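Local coordinates for putative exported protein (PDB 3IEE) that is of unknown function but folds into an all-helical chain spanning two sequence-family regions, at residues A[176-181]-A[209-214]; A[102-107]-A[138-143]; A[51-56]-A[112-117]. All coordinates share one frame; numbering follows the deposited sequence.

Contact 1 (A[176-181]-A[209-214]); sequences RKMSST and KQLDAA. With EDO (1,2-ethanediol), chain B; EDO (1,2-ethanediol), chain H.
The carboxamide of Gln210 is held at its oxygen. Thr181 OG1 donates to Gln210 OE1 over 2.6 Å, lying in the carbonyl plane on a lone pair, with a C=O...donor angle of 112°. The Lys177 side chain crosses that of Gln210 at about a right angle, its CE 3.7 Å from Gln210 NE2. The other flat group, the Arg176 guanidinium, takes no part in joining the helices: a 1,2-ethanediol, probably from the crystallisation liquor, sets O1 over one face and accepts from Arg176 NH2 through O2 at the edge, while Arg176 NE forms a salt bridge with Glu159. Next to the polar bond, the selenomethionine Met178 and Gln210 slide past each other in opposite directions, Met178 CG lying 3.6 Å from Gln210 CB. With CG beside the backbone N (chi1 -71°) and a bend at its last torsion, Met178 brings SE to 3.8 Å from Leu211 CA and CE to 3.7 Å from Ala214 CB. Leu234 of helix 224-247 touches both Met178 and Ala214. One side-chain hydrogen bond beside apolar contacts of Met178 thus joins the consecutive helices 169-189 and 197-215, whose local axes here run at 161°, as a helical hairpin in the DUF3829-like C-terminal region.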
loop_
_atom_site.group_PDB
_atom_site.type_symbol
_atom_site.label_atom_id
_atom_site.label_comp_id
_atom_site.label_asym_id
_atom_site.label_seq_id
_atom_site.Cartn_x
_atom_site.Cartn_y
_atom_site.Cartn_z
ATOM N N ARG A 176 -5.261 12.777 -5.937
ATOM C CA ARG A 176 -4.057 11.978 -5.774
ATOM C C ARG A 176 -3.824 11.642 -4.307
ATOM O O ARG A 176 -3.517 10.535 -3.988
ATOM C CB ARG A 176 -2.845 12.688 -6.389
ATOM C CG ARG A 176 -2.990 12.962 -7.880
ATOM C CD ARG A 176 -1.875 13.868 -8.431
ATOM N NE ARG A 176 -0.526 13.227 -8.369
ATOM C CZ ARG A 176 0.037 12.484 -9.331
ATOM N NH1 ARG A 176 -0.598 12.213 -10.440
ATOM N NH2 ARG A 176 1.268 11.996 -9.185
ATOM N N LYS A 177 -4.089 12.585 -3.421
ATOM C CA LYS A 177 -3.861 12.391 -1.989
ATOM C C LYS A 177 -4.835 11.355 -1.445
ATOM O O LYS A 177 -4.458 10.378 -0.779
ATOM C CB LYS A 177 -4.001 13.697 -1.222
ATOM C CG LYS A 177 -3.725 13.543 0.257
ATOM C CD LYS A 177 -2.299 13.171 0.525
ATOM C CE LYS A 177 -1.950 13.277 2.023
ATOM N NZ LYS A 177 -1.692 14.708 2.374
HETATM N N MSE A 178 -6.122 11.543 -1.727
HETATM C CA MSE A 178 -7.123 10.608 -1.220
HETATM C C MSE A 178 -7.019 9.211 -1.814
HETATM O O MSE A 178 -7.276 8.202 -1.147
HETATM C CB MSE A 178 -8.487 11.188 -1.456
HETATM C CG MSE A 178 -8.695 12.370 -0.521
HETATM SE SE MSE A 178 -10.575 13.012 -0.496
HETATM C CE MSE A 178 -10.432 14.151 -1.917
ATOM N N SER A 179 -6.620 9.129 -3.065
ATOM C CA SER A 179 -6.416 7.806 -3.677
ATOM C C SER A 179 -5.290 7.050 -2.935
ATOM O O SER A 179 -5.379 5.838 -2.680
ATOM C CB SER A 179 -6.095 7.976 -5.151
ATOM O OG SER A 179 -7.221 8.486 -5.852
ATOM N N SER A 180 -4.224 7.760 -2.579
ATOM C CA SER A 180 -3.133 7.144 -1.774
ATOM C C SER A 180 -3.629 6.688 -0.392
ATOM O O SER A 180 -3.292 5.609 0.084
ATOM C CB SER A 180 -1.951 8.105 -1.596
ATOM O OG SER A 180 -1.342 8.360 -2.864
ATOM N N THR A 181 -4.457 7.503 0.247
ATOM C CA THR A 181 -4.961 7.175 1.553
ATOM C C THR A 181 -5.860 5.949 1.464
ATOM O O THR A 181 -5.784 5.056 2.345
ATOM C CB THR A 181 -5.709 8.367 2.238
ATOM O OG1 THR A 181 -4.931 9.582 2.146
ATOM C CG2 THR A 181 -5.948 8.080 3.723
ATOM N N LYS A 209 -10.669 13.881 7.064
ATOM C CA LYS A 209 -10.114 15.223 7.028
ATOM C C LYS A 209 -9.804 15.668 5.605
ATOM O O LYS A 209 -10.085 16.824 5.242
ATOM C CB LYS A 209 -8.839 15.321 7.870
ATOM C CG LYS A 209 -9.090 15.256 9.345
ATOM C CD LYS A 209 -7.741 15.130 10.132
ATOM C CE LYS A 209 -7.806 14.083 11.319
ATOM N NZ LYS A 209 -6.715 12.973 11.298
ATOM N N GLN A 210 -9.224 14.769 4.785
ATOM C CA GLN A 210 -8.954 15.101 3.386
ATOM C C GLN A 210 -10.264 15.411 2.644
ATOM O O GLN A 210 -10.370 16.354 1.832
ATOM C CB GLN A 210 -8.163 13.949 2.711
ATOM C CG GLN A 210 -6.757 13.835 3.311
ATOM C CD GLN A 210 -6.081 12.536 3.096
ATOM O OE1 GLN A 210 -6.526 11.679 2.329
ATOM N NE2 GLN A 210 -4.993 12.352 3.841
ATOM N N LEU A 211 -11.281 14.589 2.887
ATOM C CA LEU A 211 -12.569 14.775 2.212
ATOM C C LEU A 211 -13.217 16.105 2.636
ATOM O O LEU A 211 -13.698 16.839 1.785
ATOM C CB LEU A 211 -13.500 13.598 2.459
ATOM C CG LEU A 211 -14.883 13.685 1.854
ATOM C CD1 LEU A 211 -14.803 13.938 0.359
ATOM C CD2 LEU A 211 -15.676 12.384 2.170
ATOM N N ASP A 212 -13.177 16.425 3.927
ATOM C CA ASP A 212 -13.637 17.750 4.464
ATOM C C ASP A 212 -12.894 18.898 3.767
ATOM O O ASP A 212 -13.476 19.857 3.354
ATOM C CB ASP A 212 -13.425 17.858 5.996
ATOM C CG ASP A 212 -14.372 16.975 6.832
ATOM O OD1 ASP A 212 -15.417 16.547 6.343
ATOM O OD2 ASP A 212 -14.052 16.746 8.030
ATOM N N ALA A 213 -11.574 18.762 3.581
ATOM C CA ALA A 213 -10.809 19.792 2.882
ATOM C C ALA A 213 -11.265 19.941 1.434
ATOM O O ALA A 213 -11.449 21.072 0.915
ATOM C CB ALA A 213 -9.327 19.510 2.934
ATOM N N ALA A 214 -11.485 18.807 0.778
ATOM C CA ALA A 214 -11.944 18.751 -0.632
ATOM C C ALA A 214 -13.274 19.419 -0.787
ATOM O O ALA A 214 -13.501 20.182 -1.752
ATOM C CB ALA A 214 -12.061 17.313 -1.090
HETATM C C1 EDO B . 0.852 10.652 -5.612
HETATM O O1 EDO B . 0.220 10.400 -6.859
HETATM C C2 EDO B . 2.279 11.168 -5.805
HETATM O O2 EDO B . 2.408 12.369 -6.585
HETATM C C1 EDO H . -0.128 3.647 -1.440
HETATM O O1 EDO H . -0.612 4.104 -0.156
HETATM C C2 EDO H . -0.462 4.614 -2.580
HETATM O O2 EDO H . 0.352 5.817 -2.513
#

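Contact 2 (A[102-107]-A[138-143]); sequences QARTEF and TQMSEY. With EDO (1,2-ethanediol), chain E.
The selenium of Met140, a selenomethionine, is the unusual feature here: it touches both the backbone of Arg104 and the side chain of Phe107, in an interface with no hydrogen bond from one segment to the other. The setting is an antiparallel helical hairpin, built from the consecutive long helices 87-119 and 123-162, whose local axes run 156° apart and come within 9.3 Å. Such an approach is readily reached where a small residue faces the partner helix, and Ala103 does so: its CB meets Met140 CG at 3.9 Å and also lies at the edge of the Tyr143 ring, near its plane, 4.3 Å from CE2.

Farther along the Met140 side chain the contact turns to Arg104 and Phe107. Met140 SE is 4.0 Å from Arg104 CA and 4.7 Å from the centroid of the Phe107 ring, which it approaches obliquely, 29° off the ring normal, in a Met-aromatic contact. The Phe107 side chain crosses that of Met140 at about a right angle. A bend at the last torsion of Met140 sets its methyl against the arginine, CE 4.0 Å from Arg104 CG. The extended arginine chain leaves the interface, and Arg104 NH2 donates to the carbonyl oxygen of Val70. Val46, Val49 and Leu50 of helix 43-56 also touch Phe107, so the ring ties a third helix to the pair. On the Tyr143 side, a 1,2-ethanediol, probably from the crystallisation liquor, sits over one ring face and is also bonded to Asn146; its O2 donates to Glu142 OE1 at 3.1 Å.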
loop_
_atom_site.group_PDB
_atom_site.type_symbol
_atom_site.label_atom_id
_atom_site.label_comp_id
_atom_site.label_asym_id
_atom_site.label_seq_id
_atom_site.Cartn_x
_atom_site.Cartn_y
_atom_site.Cartn_z
ATOM N N GLN A 102 15.102 -7.981 2.436
ATOM C CA GLN A 102 15.671 -8.987 3.371
ATOM C C GLN A 102 14.552 -9.784 4.050
ATOM O O GLN A 102 14.616 -11.014 4.097
ATOM C CB GLN A 102 16.588 -8.338 4.421
ATOM C CG GLN A 102 17.994 -7.966 3.877
ATOM C CD GLN A 102 18.973 -7.368 4.918
ATOM O OE1 GLN A 102 18.761 -7.478 6.126
ATOM N NE2 GLN A 102 20.039 -6.725 4.426
ATOM N N ALA A 103 13.521 -9.086 4.546
ATOM C CA ALA A 103 12.391 -9.757 5.192
ATOM C C ALA A 103 11.664 -10.679 4.233
ATOM O O ALA A 103 11.268 -11.792 4.616
ATOM C CB ALA A 103 11.434 -8.766 5.860
ATOM N N ARG A 104 11.545 -10.256 2.974
ATOM C CA ARG A 104 10.852 -11.027 1.962
ATOM C C ARG A 104 11.640 -12.296 1.597
ATOM O O ARG A 104 11.049 -13.370 1.496
ATOM C CB ARG A 104 10.617 -10.135 0.747
ATOM C CG ARG A 104 9.839 -10.766 -0.359
ATOM C CD ARG A 104 9.507 -9.726 -1.426
ATOM N NE ARG A 104 8.763 -10.340 -2.532
ATOM C CZ ARG A 104 9.331 -11.010 -3.515
ATOM N NH1 ARG A 104 10.643 -11.118 -3.562
ATOM N NH2 ARG A 104 8.587 -11.535 -4.467
ATOM N N THR A 105 12.958 -12.148 1.422
ATOM C CA THR A 105 13.880 -13.274 1.212
ATOM C C THR A 105 13.720 -14.330 2.278
ATOM O O THR A 105 13.511 -15.518 1.971
ATOM C CB THR A 105 15.341 -12.795 1.173
ATOM O OG1 THR A 105 15.472 -11.862 0.100
ATOM C CG2 THR A 105 16.284 -14.012 0.961
ATOM N N GLU A 106 13.731 -13.876 3.524
ATOM C CA GLU A 106 13.611 -14.744 4.695
ATOM C C GLU A 106 12.244 -15.438 4.715
ATOM O O GLU A 106 12.132 -16.639 4.956
ATOM C CB GLU A 106 13.742 -13.911 5.962
ATOM C CG GLU A 106 15.141 -13.422 6.259
ATOM C CD GLU A 106 15.314 -13.179 7.747
ATOM O OE1 GLU A 106 15.448 -14.195 8.491
ATOM O OE2 GLU A 106 15.296 -11.992 8.146
ATOM N N PHE A 107 11.203 -14.659 4.469
ATOM C CA PHE A 107 9.840 -15.167 4.506
ATOM C C PHE A 107 9.714 -16.348 3.561
ATOM O O PHE A 107 9.159 -17.404 3.911
ATOM C CB PHE A 107 8.869 -14.069 4.059
ATOM C CG PHE A 107 7.412 -14.491 4.051
ATOM C CD1 PHE A 107 6.641 -14.380 5.196
ATOM C CD2 PHE A 107 6.792 -14.912 2.869
ATOM C CE1 PHE A 107 5.305 -14.710 5.184
ATOM C CE2 PHE A 107 5.437 -15.266 2.867
ATOM C CZ PHE A 107 4.699 -15.157 4.036
ATOM N N THR A 138 4.171 -8.895 8.745
ATOM C CA THR A 138 3.888 -7.587 9.325
ATOM C C THR A 138 5.023 -6.561 9.020
ATOM O O THR A 138 4.740 -5.425 8.637
ATOM C CB THR A 138 3.597 -7.750 10.861
ATOM O OG1 THR A 138 2.231 -8.192 11.000
ATOM C CG2 THR A 138 3.837 -6.409 11.622
ATOM N N GLN A 139 6.278 -7.011 9.140
ATOM C CA GLN A 139 7.452 -6.198 8.859
ATOM C C GLN A 139 7.456 -5.745 7.412
ATOM O O GLN A 139 7.714 -4.575 7.179
ATOM C CB GLN A 139 8.742 -6.932 9.142
ATOM C CG GLN A 139 8.976 -7.059 10.618
ATOM C CD GLN A 139 10.145 -7.971 10.941
ATOM O OE1 GLN A 139 10.155 -8.621 11.985
ATOM N NE2 GLN A 139 11.137 -8.007 10.064
HETATM N N MSE A 140 7.219 -6.680 6.475
HETATM C CA MSE A 140 7.177 -6.350 5.006
HETATM C C MSE A 140 6.187 -5.232 4.787
HETATM O O MSE A 140 6.473 -4.221 4.122
HETATM C CB MSE A 140 6.833 -7.599 4.161
HETATM C CG MSE A 140 7.962 -8.639 4.161
HETATM SE SE MSE A 140 7.267 -10.332 3.489
HETATM C CE MSE A 140 6.657 -9.721 1.811
ATOM N N SER A 141 5.037 -5.354 5.416
ATOM C CA SER A 141 3.980 -4.388 5.190
ATOM C C SER A 141 4.328 -3.044 5.818
ATOM O O SER A 141 4.048 -1.996 5.272
ATOM C CB SER A 141 2.679 -4.911 5.764
ATOM O OG SER A 141 2.174 -5.888 4.873
ATOM N N GLU A 142 5.033 -3.112 6.925
ATOM C CA GLU A 142 5.463 -1.888 7.615
ATOM C C GLU A 142 6.527 -1.127 6.814
ATOM O O GLU A 142 6.458 0.117 6.660
ATOM C CB GLU A 142 5.969 -2.214 9.022
ATOM C CG GLU A 142 4.845 -2.388 10.017
ATOM C CD GLU A 142 5.312 -2.731 11.435
ATOM O OE1 GLU A 142 6.515 -3.042 11.619
ATOM O OE2 GLU A 142 4.448 -2.718 12.363
ATOM N N TYR A 143 7.511 -1.852 6.306
ATOM C CA TYR A 143 8.518 -1.210 5.451
ATOM C C TYR A 143 7.879 -0.530 4.227
ATOM O O TYR A 143 8.221 0.620 3.859
ATOM C CB TYR A 143 9.522 -2.225 4.954
ATOM C CG TYR A 143 10.536 -2.753 5.946
ATOM C CD1 TYR A 143 11.413 -1.878 6.592
ATOM C CD2 TYR A 143 10.668 -4.123 6.155
ATOM C CE1 TYR A 143 12.386 -2.357 7.439
ATOM C CE2 TYR A 143 11.612 -4.601 7.021
ATOM C CZ TYR A 143 12.463 -3.719 7.649
ATOM O OH TYR A 143 13.399 -4.198 8.525
HETATM C C1 EDO E . 8.712 -0.529 10.675
HETATM O O1 EDO E . 9.207 0.681 11.267
HETATM C C2 EDO E . 9.829 -1.511 10.321
HETATM O O2 EDO E . 9.311 -2.854 10.275
#

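Contact 3 (A[51-56]-A[112-117]); sequences DYMEQK and DTYLSY
Tyr114 and Met53 carry both the polar and the aromatic parts of this contact, which joins two helices running side by side in the same direction (6° between local axes) within the helical bundle of the DUF6845 region. The polar part is one bond. Tyr114 OH donates to Met53 O over 2.6 Å, reaching a carbonyl in the last turn of helix 43-56. The hydroxyl stands well above the carbonyl plane, 54° out of it, and so does not use a lone-pair direction. With CG on the far side from the backbone N (chi1 173°), Tyr114 extends across the gap between axes 11.0 Å apart, and its hydroxyl gets as far as the opposite backbone.

The aromatic part belongs to the same two residues. Met53, a selenomethionine, bends at its last torsion and lays CE over one face of the Tyr114 ring, 3.9 Å from the centroid, in a CH-pi contact. Its SE lies above the face too, but farther off, at 5.1 Å from the centroid, a Met-aromatic contact at a distance. The ring is thus fixed at its hydroxyl end and covered on a face by one and the same partner. Ala126 of helix 123-162 touches Tyr114 as well, while Phe111 packs on Met53 and Tyr52.

The purely apolar part centres on Leu115, whose CD2 meets Lys56 CG at 4.0 Å and Tyr52 CE2 at 4.1 Å, crossing each side chain at about a right angle. Lys56 NZ hydrogen-bonds to the carbonyl oxygen of Pro60, while Lys56 CB rests 4.2 Å above the plane of the Tyr52 ring, offset toward the rim.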
loop_
_atom_site.group_PDB
_atom_site.type_symbol
_atom_site.label_atom_id
_atom_site.label_comp_id
_atom_site.label_asym_id
_atom_site.label_seq_id
_atom_site.Cartn_x
_atom_site.Cartn_y
_atom_site.Cartn_z
ATOM N N ASP A 51 -1.880 -18.915 4.937
ATOM C CA ASP A 51 -3.050 -19.797 5.033
ATOM C C ASP A 51 -2.663 -21.249 4.698
ATOM O O ASP A 51 -3.090 -22.181 5.391
ATOM C CB ASP A 51 -4.140 -19.340 4.082
ATOM C CG ASP A 51 -4.943 -18.143 4.596
ATOM O OD1 ASP A 51 -4.926 -17.878 5.793
ATOM O OD2 ASP A 51 -5.647 -17.530 3.774
ATOM N N TYR A 52 -1.916 -21.428 3.620
ATOM C CA TYR A 52 -1.381 -22.747 3.226
ATOM C C TYR A 52 -0.472 -23.323 4.296
ATOM O O TYR A 52 -0.589 -24.493 4.660
ATOM C CB TYR A 52 -0.628 -22.682 1.894
ATOM C CG TYR A 52 -0.070 -24.051 1.442
ATOM C CD1 TYR A 52 -0.915 -25.067 0.994
ATOM C CD2 TYR A 52 1.273 -24.355 1.586
ATOM C CE1 TYR A 52 -0.419 -26.302 0.635
ATOM C CE2 TYR A 52 1.784 -25.564 1.216
ATOM C CZ TYR A 52 0.946 -26.562 0.771
ATOM O OH TYR A 52 1.460 -27.776 0.370
HETATM N N MSE A 53 0.450 -22.526 4.817
HETATM C CA MSE A 53 1.257 -22.986 5.949
HETATM C C MSE A 53 0.396 -23.525 7.085
HETATM O O MSE A 53 0.638 -24.640 7.560
HETATM C CB MSE A 53 2.225 -21.882 6.447
HETATM C CG MSE A 53 3.329 -21.590 5.479
HETATM SE SE MSE A 53 4.387 -20.060 5.931
HETATM C CE MSE A 53 5.421 -20.819 7.386
ATOM N N GLU A 54 -0.618 -22.758 7.504
ATOM C CA GLU A 54 -1.512 -23.183 8.591
ATOM C C GLU A 54 -2.218 -24.497 8.235
ATOM O O GLU A 54 -2.268 -25.437 9.032
ATOM C CB GLU A 54 -2.617 -22.157 8.867
ATOM C CG GLU A 54 -2.172 -20.832 9.444
ATOM C CD GLU A 54 -3.301 -19.737 9.427
ATOM O OE1 GLU A 54 -4.254 -19.806 8.597
ATOM O OE2 GLU A 54 -3.218 -18.802 10.266
ATOM N N GLN A 55 -2.786 -24.534 7.040
ATOM C CA GLN A 55 -3.562 -25.704 6.622
ATOM C C GLN A 55 -2.701 -26.949 6.488
ATOM O O GLN A 55 -3.127 -28.027 6.911
ATOM C CB GLN A 55 -4.283 -25.418 5.302
ATOM C CG GLN A 55 -5.252 -26.504 4.907
ATOM C CD GLN A 55 -6.170 -26.915 6.052
ATOM O OE1 GLN A 55 -6.231 -28.117 6.422
ATOM N NE2 GLN A 55 -6.896 -25.927 6.629
ATOM N N LYS A 56 -1.504 -26.808 5.904
ATOM C CA LYS A 56 -0.579 -27.934 5.688
ATOM C C LYS A 56 -0.127 -28.592 6.992
ATOM O O LYS A 56 0.267 -29.763 7.028
ATOM C CB LYS A 56 0.621 -27.461 4.842
ATOM C CG LYS A 56 1.529 -28.556 4.291
ATOM C CD LYS A 56 0.823 -29.548 3.377
ATOM C CE LYS A 56 1.819 -30.488 2.680
ATOM N NZ LYS A 56 1.158 -31.524 1.779
ATOM N N ASP A 112 10.000 -22.810 2.685
ATOM C CA ASP A 112 10.598 -24.080 2.305
ATOM C C ASP A 112 11.027 -24.893 3.539
ATOM O O ASP A 112 10.737 -26.075 3.667
ATOM C CB ASP A 112 11.817 -23.829 1.404
ATOM C CG ASP A 112 11.453 -23.187 0.050
ATOM O OD1 ASP A 112 10.277 -23.168 -0.349
ATOM O OD2 ASP A 112 12.378 -22.690 -0.624
ATOM N N THR A 113 11.708 -24.244 4.466
ATOM C CA THR A 113 12.158 -24.911 5.686
ATOM C C THR A 113 10.990 -25.447 6.517
ATOM O O THR A 113 11.069 -26.533 7.113
ATOM C CB THR A 113 13.018 -23.956 6.533
ATOM O OG1 THR A 113 13.988 -23.348 5.673
ATOM C CG2 THR A 113 13.740 -24.749 7.682
ATOM N N TYR A 114 9.910 -24.683 6.551
ATOM C CA TYR A 114 8.690 -25.069 7.281
ATOM C C TYR A 114 8.121 -26.393 6.747
ATOM O O TYR A 114 7.746 -27.287 7.512
ATOM C CB TYR A 114 7.643 -23.965 7.118
ATOM C CG TYR A 114 6.297 -24.283 7.668
ATOM C CD1 TYR A 114 6.031 -24.128 9.005
ATOM C CD2 TYR A 114 5.271 -24.744 6.839
ATOM C CE1 TYR A 114 4.767 -24.392 9.527
ATOM C CE2 TYR A 114 4.005 -25.018 7.335
ATOM C CZ TYR A 114 3.762 -24.865 8.704
ATOM O OH TYR A 114 2.530 -25.136 9.253
ATOM N N LEU A 115 8.083 -26.502 5.423
ATOM C CA LEU A 115 7.547 -27.685 4.766
ATOM C C LEU A 115 8.441 -28.880 5.100
ATOM O O LEU A 115 7.950 -29.998 5.282
ATOM C CB LEU A 115 7.450 -27.452 3.256
ATOM C CG LEU A 115 6.355 -26.446 2.832
ATOM C CD1 LEU A 115 6.339 -26.246 1.344
ATOM C CD2 LEU A 115 4.998 -26.886 3.328
ATOM N N SER A 116 9.746 -28.652 5.211
ATOM C CA SER A 116 10.662 -29.748 5.539
ATOM C C SER A 116 10.548 -30.199 7.002
ATOM O O SER A 116 10.645 -31.400 7.290
ATOM C CB SER A 116 12.088 -29.374 5.180
ATOM O OG SER A 116 12.150 -28.968 3.818
ATOM N N TYR A 117 10.344 -29.264 7.924
ATOM C CA TYR A 117 10.032 -29.640 9.324
ATOM C C TYR A 117 8.764 -30.516 9.376
ATOM O O TYR A 117 8.734 -31.531 10.072
ATOM C CB TYR A 117 9.805 -28.405 10.210
ATOM C CG TYR A 117 11.054 -27.734 10.725
ATOM C CD1 TYR A 117 12.129 -28.492 11.178
ATOM C CD2 TYR A 117 11.154 -26.337 10.774
ATOM C CE1 TYR A 117 13.277 -27.893 11.644
ATOM C CE2 TYR A 117 12.308 -25.719 11.244
ATOM C CZ TYR A 117 13.365 -26.511 11.680
ATOM O OH TYR A 117 14.521 -25.950 12.167
#

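How the contacts relate
The three contacts illustrate how one all-helical chain joins its helices by different means. Contacts 2 and 3 both use helix 87-119, on the same side of the chain's centre, with centres about 18 Å apart: contact 2 ties it antiparallel to helix 123-162, contact 3 parallel to helix 43-56. Contact 1 lies in the C-terminal region, across the chain's centre, its centre about 28 Å from that of contact 2 and 41 Å from that of contact 3. Contact 1 is buried yet includes a side-chain hydrogen bond; contact 2, partly buried, has none between its segments and rests mainly on apolar and Met-aromatic contacts; contact 3, partly buried and farthest from the centre, bonds a side chain to backbone.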